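Local coordinates for sesquisabinene B synthase 2 (Santalum album, PDB 6A2A), which probably converts farnesyl diphosphate into the sesquiterpene sesquisabinene B, using magnesium or manganese ions, as a plant terpene synthase of the Tpsb subfamily, at residues I85-R90 with R225-T230; Q257-R262 with V301-A306; L439-S444 with P514-E519. All coordinates share one frame; numbering follows the deposited sequence.

Interaction 1: I85-R90 with R225-T230; sequences IDTVRR and RWFIDT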
loop_
_atom_site.group_PDB
_atom_site.type_symbol
_atom_site.label_atom_id
_atom_site.label_comp_id
_atom_site.label_asym_id
_atom_site.label_seq_id
_atom_site.Cartn_x
_atom_site.Cartn_y
_atom_site.Cartn_z
ATOM N N ILE A 85 -8.106 -4.758 39.858
ATOM C CA ILE A 85 -7.430 -5.319 38.647
ATOM C C ILE A 85 -8.475 -5.935 37.693
ATOM O O ILE A 85 -8.223 -5.965 36.471
ATOM C CB ILE A 85 -6.315 -6.316 39.031
ATOM C CG1 ILE A 85 -6.839 -7.493 39.842
ATOM C CG2 ILE A 85 -5.170 -5.608 39.744
ATOM C CD1 ILE A 85 -5.921 -8.686 39.862
ATOM N N ASP A 86 -9.616 -6.395 38.181
ATOM C CA ASP A 86 -10.767 -6.801 37.320
ATOM C C ASP A 86 -11.261 -5.606 36.521
ATOM O O ASP A 86 -11.456 -5.691 35.352
ATOM C CB ASP A 86 -11.858 -7.497 38.093
ATOM C CG ASP A 86 -12.854 -8.235 37.181
ATOM O OD1 ASP A 86 -12.341 -8.943 36.250
ATOM O OD2 ASP A 86 -14.100 -8.174 37.424
ATOM N N THR A 87 -11.367 -4.443 37.173
ATOM C CA THR A 87 -11.734 -3.163 36.524
ATOM C C THR A 87 -10.711 -2.732 35.480
ATOM O O THR A 87 -11.068 -2.331 34.362
ATOM C CB THR A 87 -11.883 -2.062 37.612
ATOM O OG1 THR A 87 -12.877 -2.536 38.501
ATOM C CG2 THR A 87 -12.298 -0.737 37.047
ATOM N N VAL A 88 -9.441 -2.851 35.798
ATOM C CA VAL A 88 -8.382 -2.492 34.861
ATOM C C VAL A 88 -8.517 -3.338 33.579
ATOM O O VAL A 88 -8.428 -2.853 32.498
ATOM C CB VAL A 88 -6.966 -2.721 35.484
ATOM C CG1 VAL A 88 -5.861 -2.570 34.473
ATOM C CG2 VAL A 88 -6.698 -1.780 36.619
ATOM N N ARG A 89 -8.733 -4.612 33.764
ATOM C CA ARG A 89 -8.874 -5.541 32.644
ATOM C C ARG A 89 -10.071 -5.192 31.797
ATOM O O ARG A 89 -10.029 -5.125 30.613
ATOM C CB ARG A 89 -9.053 -6.945 33.185
ATOM C CG ARG A 89 -9.412 -7.999 32.161
ATOM C CD ARG A 89 -10.893 -8.176 32.019
ATOM N NE ARG A 89 -11.288 -9.164 31.033
ATOM C CZ ARG A 89 -11.463 -10.439 31.280
ATOM N NH1 ARG A 89 -11.271 -10.916 32.478
ATOM N NH2 ARG A 89 -11.853 -11.240 30.329
ATOM N N ARG A 90 -11.148 -4.902 32.492
ATOM C CA ARG A 90 -12.421 -4.639 31.876
ATOM C C ARG A 90 -12.494 -3.314 31.115
ATOM O O ARG A 90 -13.166 -3.178 30.158
ATOM C CB ARG A 90 -13.522 -4.855 32.879
ATOM C CG ARG A 90 -14.814 -5.081 32.228
ATOM C CD ARG A 90 -15.851 -5.649 33.131
ATOM N NE ARG A 90 -17.052 -5.859 32.373
ATOM C CZ ARG A 90 -18.092 -6.522 32.829
ATOM N NH1 ARG A 90 -18.055 -6.999 34.042
ATOM N NH2 ARG A 90 -19.145 -6.719 32.071
ATOM N N ARG A 225 -14.994 -0.340 25.585
ATOM C CA ARG A 225 -15.787 0.854 25.303
ATOM C C ARG A 225 -17.127 0.839 26.045
ATOM O O ARG A 225 -17.596 1.913 26.482
ATOM C CB ARG A 225 -16.095 0.991 23.812
ATOM C CG ARG A 225 -16.799 2.296 23.465
ATOM C CD ARG A 225 -15.941 3.504 23.748
ATOM N NE ARG A 225 -16.757 4.741 23.631
ATOM C CZ ARG A 225 -17.503 5.276 24.601
ATOM N NH1 ARG A 225 -17.640 4.651 25.757
ATOM N NH2 ARG A 225 -18.074 6.471 24.426
ATOM N N TRP A 226 -17.779 -0.311 26.132
ATOM C CA TRP A 226 -19.023 -0.439 26.872
ATOM C C TRP A 226 -18.753 -0.164 28.362
ATOM O O TRP A 226 -19.518 0.568 29.031
ATOM C CB TRP A 226 -19.615 -1.830 26.706
ATOM C CG TRP A 226 -20.916 -2.028 27.404
ATOM C CD1 TRP A 226 -22.154 -1.682 26.934
ATOM C CD2 TRP A 226 -21.115 -2.537 28.734
ATOM N NE1 TRP A 226 -23.112 -2.016 27.852
ATOM C CE2 TRP A 226 -22.500 -2.547 28.962
ATOM C CE3 TRP A 226 -20.268 -3.035 29.729
ATOM C CZ2 TRP A 226 -23.048 -3.008 30.161
ATOM C CZ3 TRP A 226 -20.815 -3.498 30.915
ATOM C CH2 TRP A 226 -22.179 -3.489 31.114
ATOM N N PHE A 227 -17.707 -0.800 28.891
ATOM C CA PHE A 227 -17.460 -0.731 30.340
ATOM C C PHE A 227 -16.966 0.668 30.754
ATOM O O PHE A 227 -17.157 1.024 31.938
ATOM C CB PHE A 227 -16.495 -1.831 30.762
ATOM C CG PHE A 227 -16.329 -1.896 32.246
ATOM C CD1 PHE A 227 -17.381 -2.286 33.046
ATOM C CD2 PHE A 227 -15.176 -1.425 32.834
ATOM C CE1 PHE A 227 -17.245 -2.237 34.432
ATOM C CE2 PHE A 227 -15.017 -1.447 34.204
ATOM C CZ PHE A 227 -16.064 -1.842 34.997
ATOM N N ILE A 228 -16.325 1.420 29.892
ATOM C CA ILE A 228 -15.940 2.801 30.251
ATOM C C ILE A 228 -17.203 3.582 30.679
ATOM O O ILE A 228 -17.192 4.272 31.695
ATOM C CB ILE A 228 -15.175 3.485 29.113
ATOM C CG1 ILE A 228 -13.721 3.025 29.083
ATOM C CG2 ILE A 228 -15.267 4.999 29.217
ATOM C CD1 ILE A 228 -13.031 3.369 27.798
ATOM N N ASP A 229 -18.280 3.453 29.912
ATOM C CA ASP A 229 -19.554 4.073 30.268
ATOM C C ASP A 229 -20.185 3.501 31.507
ATOM O O ASP A 229 -20.682 4.250 32.347
ATOM C CB ASP A 229 -20.544 3.980 29.119
ATOM C CG ASP A 229 -20.165 4.837 27.964
ATOM O OD1 ASP A 229 -19.252 5.651 28.061
ATOM O OD2 ASP A 229 -20.755 4.602 26.937
ATOM N N THR A 230 -20.182 2.175 31.652
ATOM C CA THR A 230 -20.767 1.534 32.814
ATOM C C THR A 230 -19.986 1.923 34.073
ATOM O O THR A 230 -20.606 2.241 35.117
ATOM C CB THR A 230 -20.818 0.015 32.605
ATOM O OG1 THR A 230 -21.725 -0.258 31.528
ATOM C CG2 THR A 230 -21.275 -0.738 33.838
#

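Interaction 2: Q257-R262 with V301-A306; sequences QKEIGR and VREMEA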
loop_
_atom_site.group_PDB
_atom_site.type_symbol
_atom_site.label_atom_id
_atom_site.label_comp_id
_atom_site.label_asym_id
_atom_site.label_seq_id
_atom_site.Cartn_x
_atom_site.Cartn_y
_atom_site.Cartn_z
ATOM N N GLN A 257 -7.615 4.132 13.519
ATOM C CA GLN A 257 -8.123 4.978 12.447
ATOM C C GLN A 257 -7.090 5.063 11.320
ATOM O O GLN A 257 -7.488 5.114 10.135
ATOM C CB GLN A 257 -8.489 6.359 13.001
ATOM C CG GLN A 257 -9.753 6.321 13.843
ATOM C CD GLN A 257 -10.056 7.648 14.486
ATOM O OE1 GLN A 257 -9.194 8.521 14.528
ATOM N NE2 GLN A 257 -11.280 7.807 14.954
ATOM N N LYS A 258 -5.793 5.093 11.637
ATOM C CA LYS A 258 -4.753 5.137 10.604
ATOM C C LYS A 258 -4.726 3.818 9.812
ATOM O O LYS A 258 -4.497 3.796 8.598
ATOM C CB LYS A 258 -3.370 5.430 11.202
ATOM C CG LYS A 258 -3.187 6.911 11.563
ATOM C CD LYS A 258 -1.987 7.199 12.454
ATOM C CE LYS A 258 -2.142 8.459 13.297
ATOM N NZ LYS A 258 -2.171 9.680 12.462
ATOM N N GLU A 259 -4.888 2.745 10.535
ATOM C CA GLU A 259 -4.919 1.390 9.936
ATOM C C GLU A 259 -6.086 1.298 8.944
ATOM O O GLU A 259 -5.883 0.774 7.844
ATOM C CB GLU A 259 -5.023 0.307 11.017
ATOM C CG GLU A 259 -3.787 0.149 11.874
ATOM C CD GLU A 259 -4.007 -0.654 13.120
ATOM O OE1 GLU A 259 -5.146 -1.215 13.277
ATOM O OE2 GLU A 259 -3.075 -0.707 13.929
ATOM N N ILE A 260 -7.290 1.741 9.312
ATOM C CA ILE A 260 -8.448 1.583 8.404
ATOM C C ILE A 260 -8.233 2.476 7.186
ATOM O O ILE A 260 -8.680 2.150 6.087
ATOM C CB ILE A 260 -9.798 1.824 9.110
ATOM C CG1 ILE A 260 -10.978 1.413 8.235
ATOM C CG2 ILE A 260 -9.947 3.253 9.578
ATOM C CD1 ILE A 260 -10.884 -0.008 7.697
ATOM N N GLY A 261 -7.534 3.616 7.377
ATOM C CA GLY A 261 -7.160 4.416 6.253
ATOM C C GLY A 261 -6.306 3.659 5.256
ATOM O O GLY A 261 -6.611 3.680 4.047
ATOM N N ARG A 262 -5.234 3.017 5.754
ATOM C CA ARG A 262 -4.353 2.241 4.920
ATOM C C ARG A 262 -5.116 1.094 4.242
ATOM O O ARG A 262 -4.952 0.849 3.038
ATOM C CB ARG A 262 -3.198 1.664 5.715
ATOM C CG ARG A 262 -2.127 2.698 6.032
ATOM C CD ARG A 262 -0.863 2.069 6.579
ATOM N NE ARG A 262 -1.038 1.691 7.957
ATOM C CZ ARG A 262 -0.935 2.495 9.010
ATOM N NH1 ARG A 262 -0.617 3.780 8.871
ATOM N NH2 ARG A 262 -1.213 2.017 10.205
ATOM N N VAL A 301 0.471 -6.840 11.903
ATOM C CA VAL A 301 -0.135 -8.164 11.898
ATOM C C VAL A 301 -1.645 -7.996 11.740
ATOM O O VAL A 301 -2.286 -8.714 10.943
ATOM C CB VAL A 301 0.223 -8.940 13.164
ATOM C CG1 VAL A 301 -0.582 -10.222 13.306
ATOM C CG2 VAL A 301 1.712 -9.238 13.190
ATOM N N ARG A 302 -2.214 -7.111 12.520
ATOM C CA ARG A 302 -3.656 -6.872 12.434
ATOM C C ARG A 302 -4.073 -6.437 11.028
ATOM O O ARG A 302 -5.115 -6.914 10.516
ATOM C CB ARG A 302 -4.051 -5.805 13.469
ATOM C CG ARG A 302 -5.461 -5.315 13.312
ATOM C CD ARG A 302 -5.993 -4.565 14.534
ATOM N NE ARG A 302 -5.137 -3.416 14.923
ATOM C CZ ARG A 302 -4.193 -3.464 15.900
ATOM N NH1 ARG A 302 -4.060 -4.517 16.713
ATOM N NH2 ARG A 302 -3.398 -2.422 16.051
ATOM N N GLU A 303 -3.301 -5.560 10.375
ATOM C CA GLU A 303 -3.638 -5.171 8.985
ATOM C C GLU A 303 -3.647 -6.425 8.076
ATOM O O GLU A 303 -4.507 -6.569 7.208
ATOM C CB GLU A 303 -2.695 -4.086 8.486
ATOM C CG GLU A 303 -3.019 -2.712 9.060
ATOM C CD GLU A 303 -2.054 -1.588 8.639
ATOM O OE1 GLU A 303 -1.762 -1.481 7.442
ATOM O OE2 GLU A 303 -1.624 -0.794 9.516
ATOM N N MET A 304 -2.646 -7.306 8.217
ATOM C CA MET A 304 -2.535 -8.409 7.334
ATOM C C MET A 304 -3.704 -9.362 7.627
ATOM O O MET A 304 -4.302 -9.947 6.670
ATOM C CB MET A 304 -1.170 -9.088 7.424
ATOM C CG MET A 304 -0.069 -8.302 6.691
ATOM S SD MET A 304 1.516 -9.121 6.781
ATOM C CE MET A 304 2.121 -8.500 8.356
ATOM N N GLU A 305 -4.077 -9.534 8.892
ATOM C CA GLU A 305 -5.174 -10.476 9.174
ATOM C C GLU A 305 -6.477 -9.904 8.585
ATOM O O GLU A 305 -7.329 -10.634 8.141
ATOM C CB GLU A 305 -5.345 -10.702 10.688
ATOM C CG GLU A 305 -4.194 -11.428 11.369
ATOM C CD GLU A 305 -4.022 -12.867 10.947
ATOM O OE1 GLU A 305 -4.983 -13.629 11.052
ATOM O OE2 GLU A 305 -2.919 -13.224 10.522
ATOM N N ALA A 306 -6.644 -8.586 8.666
ATOM C CA ALA A 306 -7.816 -7.893 8.128
ATOM C C ALA A 306 -7.863 -8.079 6.611
ATOM O O ALA A 306 -8.955 -8.312 6.044
ATOM C CB ALA A 306 -7.787 -6.424 8.528
#

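Interaction 3: L439-S444 with P514-E519; sequences LDYVNS and PSPFAE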
loop_
_atom_site.group_PDB
_atom_site.type_symbol
_atom_site.label_atom_id
_atom_site.label_comp_id
_atom_site.label_asym_id
_atom_site.label_seq_id
_atom_site.Cartn_x
_atom_site.Cartn_y
_atom_site.Cartn_z
ATOM N N LEU A 439 5.151 -24.580 11.283
ATOM C CA LEU A 439 3.930 -24.248 10.565
ATOM C C LEU A 439 3.085 -25.482 10.242
ATOM O O LEU A 439 1.837 -25.430 10.309
ATOM C CB LEU A 439 4.291 -23.458 9.310
ATOM C CG LEU A 439 4.782 -22.056 9.611
ATOM C CD1 LEU A 439 5.461 -21.530 8.388
ATOM C CD2 LEU A 439 3.655 -21.155 10.059
ATOM N N ASP A 440 3.731 -26.609 9.910
ATOM C CA ASP A 440 3.026 -27.851 9.647
ATOM C C ASP A 440 2.288 -28.246 10.972
ATOM O O ASP A 440 1.123 -28.752 10.940
ATOM C CB ASP A 440 3.999 -28.963 9.283
ATOM C CG ASP A 440 4.477 -28.916 7.799
ATOM O OD1 ASP A 440 3.889 -28.167 7.012
ATOM O OD2 ASP A 440 5.434 -29.679 7.477
ATOM N N TYR A 441 2.991 -28.125 12.089
ATOM C CA TYR A 441 2.402 -28.454 13.424
ATOM C C TYR A 441 1.105 -27.621 13.663
ATOM O O TYR A 441 0.064 -28.189 13.971
ATOM C CB TYR A 441 3.405 -28.210 14.548
ATOM C CG TYR A 441 2.795 -28.340 15.923
ATOM C CD1 TYR A 441 2.441 -29.562 16.449
ATOM C CD2 TYR A 441 2.514 -27.213 16.668
ATOM C CE1 TYR A 441 1.837 -29.672 17.693
ATOM C CE2 TYR A 441 1.961 -27.303 17.931
ATOM C CZ TYR A 441 1.592 -28.535 18.431
ATOM O OH TYR A 441 1.041 -28.596 19.690
ATOM N N VAL A 442 1.166 -26.329 13.483
ATOM C CA VAL A 442 -0.032 -25.503 13.749
ATOM C C VAL A 442 -1.126 -25.880 12.741
ATOM O O VAL A 442 -2.237 -25.998 13.109
ATOM C CB VAL A 442 0.283 -24.004 13.748
ATOM C CG1 VAL A 442 -0.958 -23.205 14.113
ATOM C CG2 VAL A 442 1.387 -23.702 14.719
ATOM N N ASN A 443 -0.778 -26.122 11.479
ATOM C CA ASN A 443 -1.761 -26.460 10.493
ATOM C C ASN A 443 -2.280 -27.903 10.665
ATOM O O ASN A 443 -3.297 -28.203 10.066
ATOM C CB ASN A 443 -1.237 -26.229 9.073
ATOM C CG ASN A 443 -2.363 -26.077 8.065
ATOM O OD1 ASN A 443 -3.457 -25.522 8.353
ATOM N ND2 ASN A 443 -2.150 -26.670 6.900
ATOM N N SER A 444 -1.725 -28.681 11.605
ATOM C CA SER A 444 -2.169 -30.075 11.860
ATOM C C SER A 444 -3.323 -30.098 12.861
ATOM O O SER A 444 -3.863 -31.176 13.136
ATOM C CB SER A 444 -1.031 -30.954 12.335
ATOM O OG SER A 444 -0.578 -30.606 13.622
ATOM N N PRO A 514 -0.018 -24.868 27.997
ATOM C CA PRO A 514 -0.161 -24.395 26.608
ATOM C C PRO A 514 1.011 -24.764 25.672
ATOM O O PRO A 514 0.927 -24.545 24.446
ATOM C CB PRO A 514 -0.241 -22.875 26.806
ATOM C CG PRO A 514 0.802 -22.627 27.888
ATOM C CD PRO A 514 0.601 -23.807 28.826
ATOM N N SER A 515 2.112 -25.309 26.208
ATOM C CA SER A 515 3.298 -25.502 25.358
ATOM C C SER A 515 2.871 -26.405 24.201
ATOM O O SER A 515 2.084 -27.317 24.393
ATOM C CB SER A 515 4.479 -26.047 26.151
ATOM O OG SER A 515 5.122 -27.129 25.485
ATOM N N PRO A 516 3.377 -26.151 23.009
ATOM C CA PRO A 516 4.464 -25.253 22.641
ATOM C C PRO A 516 4.085 -23.802 22.324
ATOM O O PRO A 516 4.961 -23.010 21.964
ATOM C CB PRO A 516 4.990 -25.931 21.375
ATOM C CG PRO A 516 3.753 -26.444 20.724
ATOM C CD PRO A 516 2.908 -26.936 21.877
ATOM N N PHE A 517 2.811 -23.428 22.496
ATOM C CA PHE A 517 2.392 -22.084 22.108
ATOM C C PHE A 517 2.745 -21.038 23.167
ATOM O O PHE A 517 2.850 -21.342 24.349
ATOM C CB PHE A 517 0.896 -22.134 21.800
ATOM C CG PHE A 517 0.559 -22.992 20.613
ATOM C CD1 PHE A 517 1.141 -22.707 19.392
ATOM C CD2 PHE A 517 -0.345 -24.032 20.708
ATOM C CE1 PHE A 517 0.822 -23.463 18.283
ATOM C CE2 PHE A 517 -0.688 -24.771 19.583
ATOM C CZ PHE A 517 -0.059 -24.520 18.392
ATOM N N ALA A 518 2.943 -19.826 22.698
ATOM C CA ALA A 518 3.248 -18.660 23.511
ATOM C C ALA A 518 2.358 -17.500 23.085
ATOM O O ALA A 518 1.736 -17.530 22.021
ATOM C CB ALA A 518 4.681 -18.253 23.333
ATOM N N GLU A 519 2.416 -16.445 23.863
ATOM C CA GLU A 519 1.886 -15.141 23.393
ATOM C C GLU A 519 2.666 -14.653 22.173
ATOM O O GLU A 519 3.874 -14.849 22.083
ATOM C CB GLU A 519 1.955 -14.111 24.522
ATOM C CG GLU A 519 1.087 -14.498 25.715
ATOM C CD GLU A 519 -0.412 -14.480 25.500
ATOM O OE1 GLU A 519 -0.856 -14.127 24.362
ATOM O OE2 GLU A 519 -1.142 -14.877 26.420
#

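Interaction 1: I85-R90 with R225-T230
Arg90 and Phe227 carry most of this contact. It packs the C-terminal end of helix 78-90, in the N-terminal terpene synthase domain, on helix 220-232 of the helical fold, away from the metal-binding residues. The two short axes run at 130° and come within 10.1 Å.

The main interaction is CH-pi. Arg90 CG sits over one face of the Phe227 ring, 3.8 Å from the centroid and 21° off the ring normal. The chain is extended from CG to NE. CG and CD lie over the ring, CB near its rim, and NE has passed beyond the rim beside CD1. Arg90 CD is 3.7 Å from Phe227 CD1.

Thr87 adds an apolar contact. Its CG2 meets the rim of the phenyl ring near its plane, 4.0 Å from Phe227 CE2. Phe227 holds CG opposite its own backbone N (chi1 -174°), which carries the ring toward helix 78-90. Trp226 lies alongside the end of Arg90. Its CZ3 makes an oblique van der Waals approach to Arg90 NH2 at 3.8 Å.

No hydrogen bond crosses between 85-90 and 225-230. Arg90 NE forms a salt bridge with Glu223, earlier on helix 220-232, and Thr87 OG1 bonds to Glu83 O on its own helix. His209 stacks on Trp226 and also touches Arg90.

Replacing Phe227 by an alanine would probably leave the methylenes of Arg90 without their ring and open a gap beside Thr87 CG2.

The arginine thus does two jobs: its methylenes pack on an aromatic face while its charge is paired with Glu223.

Interaction 2: Q257-R262 with V301-A306
Glu259 and Arg302 cross at about a right angle and meet side-on. Arg302 NE gives a bond to Glu259 OE1 (2.7 Å, 164°), and Arg302 NH2 gives one to OE2 of the same carboxylate (2.7 Å). The OE2 bond uses the syn lone pair. The two planes are 31° apart, so the paired groups are twisted rather than coplanar. A bend at chi3 turns the guanidinium of Arg302 to this carboxylate.

Arg262 and Glu303 also cross at about a right angle, with charges reversed between the helices. Here both Arg262 NE (3.0 Å) and Arg262 NH2 (2.9 Å) reach one oxygen, Glu303 OE2, from the same face of the carboxylate. Between the pairs, Glu259 CG lies 3.3 Å from Glu303 OE2. The two carboxylates are near each other, and the arginines probably offset their like charges.

Tyr286 OH also bonds to Glu259 OE1. Arg302 NH1 is bonded to the carbonyls of Leu293 and Glu295, which helps fix the guanidinium.

The axes of the two short segments cross at -42° and come within 10.6 Å. Reciprocal salt bridges thus join helices 239-270 and 299-321 in the alpha-helical class I terpene synthase fold. Helix 299-321 carries the metal-binding Asp316 and Asp320 of the DDxxD motif further along.

Interaction 3: L439-S444 with P514-E519
The backbones of Val442 and Phe517 stay well apart, with their CA atoms 9.4 Å from each other, so side chains make the contact between helix 436-443 and the loop 514-519. The loop holds a type VI beta turn. The peptide bond before Pro516 is cis, and Phe517 N bonds to Pro514 O at 2.9 Å. The turn sets Pro516 beside Phe517; Pro516 points toward the helix, and the end of the Phe517 side chain approaches it. This is a helix-to-loop contact in the alpha-helical terpene synthase fold.

Tyr441 comes from the opposite direction to both loop residues, and its CE2 side meets them obliquely. Its CG is trans to the backbone N (chi1 172°), which sends the ring toward the loop. Pro516 makes the contact through CG and CD. Pro516 CG lies 3.4 Å from Tyr441 CE2, and Pro516 CD lies 3.3 Å from Tyr441 OH. These are apolar and van der Waals contacts, and no hydrogen bond crosses between the segments.

Phe517 enters from the same loop. Its ring and that of Tyr441 form an oblique pair, with centroids 5.6 Å apart and planes at 35°. The closest atoms of this pair are Tyr441 CE2 and Phe517 CZ, at 3.5 Å.

Phe517 is buried. Its ring also meets Phe521 of helix 521-535, and both it and Tyr441 touch Pro446 in the loop after helix 436-443. Val442, buried too, reaches the rim of the phenyl ring near its plane, with Val442 CG2 3.6 Å from Phe517 CE1.

How the interactions relate
The three contacts do not touch one another. The centre of interaction 2 lies about 25 Å from those of interactions 1 and 3, and the centres of interactions 1 and 3 are about 31 Å apart. Helices tie them together. Helix 220-232 of interaction 1 is followed in the chain by helix 239-270 of interaction 2, and Ile228 packs on that helix. Helix 419-430 touches both Val301 of interaction 2 and Val442 of interaction 3. All three lie away from the metal site. Interactions 2 and 3 are linked to the metal-binding residues by chain continuity: helix 299-321 carries Asp316 and Asp320, and helix 436-443 precedes helix 447-462, which carries Asn460.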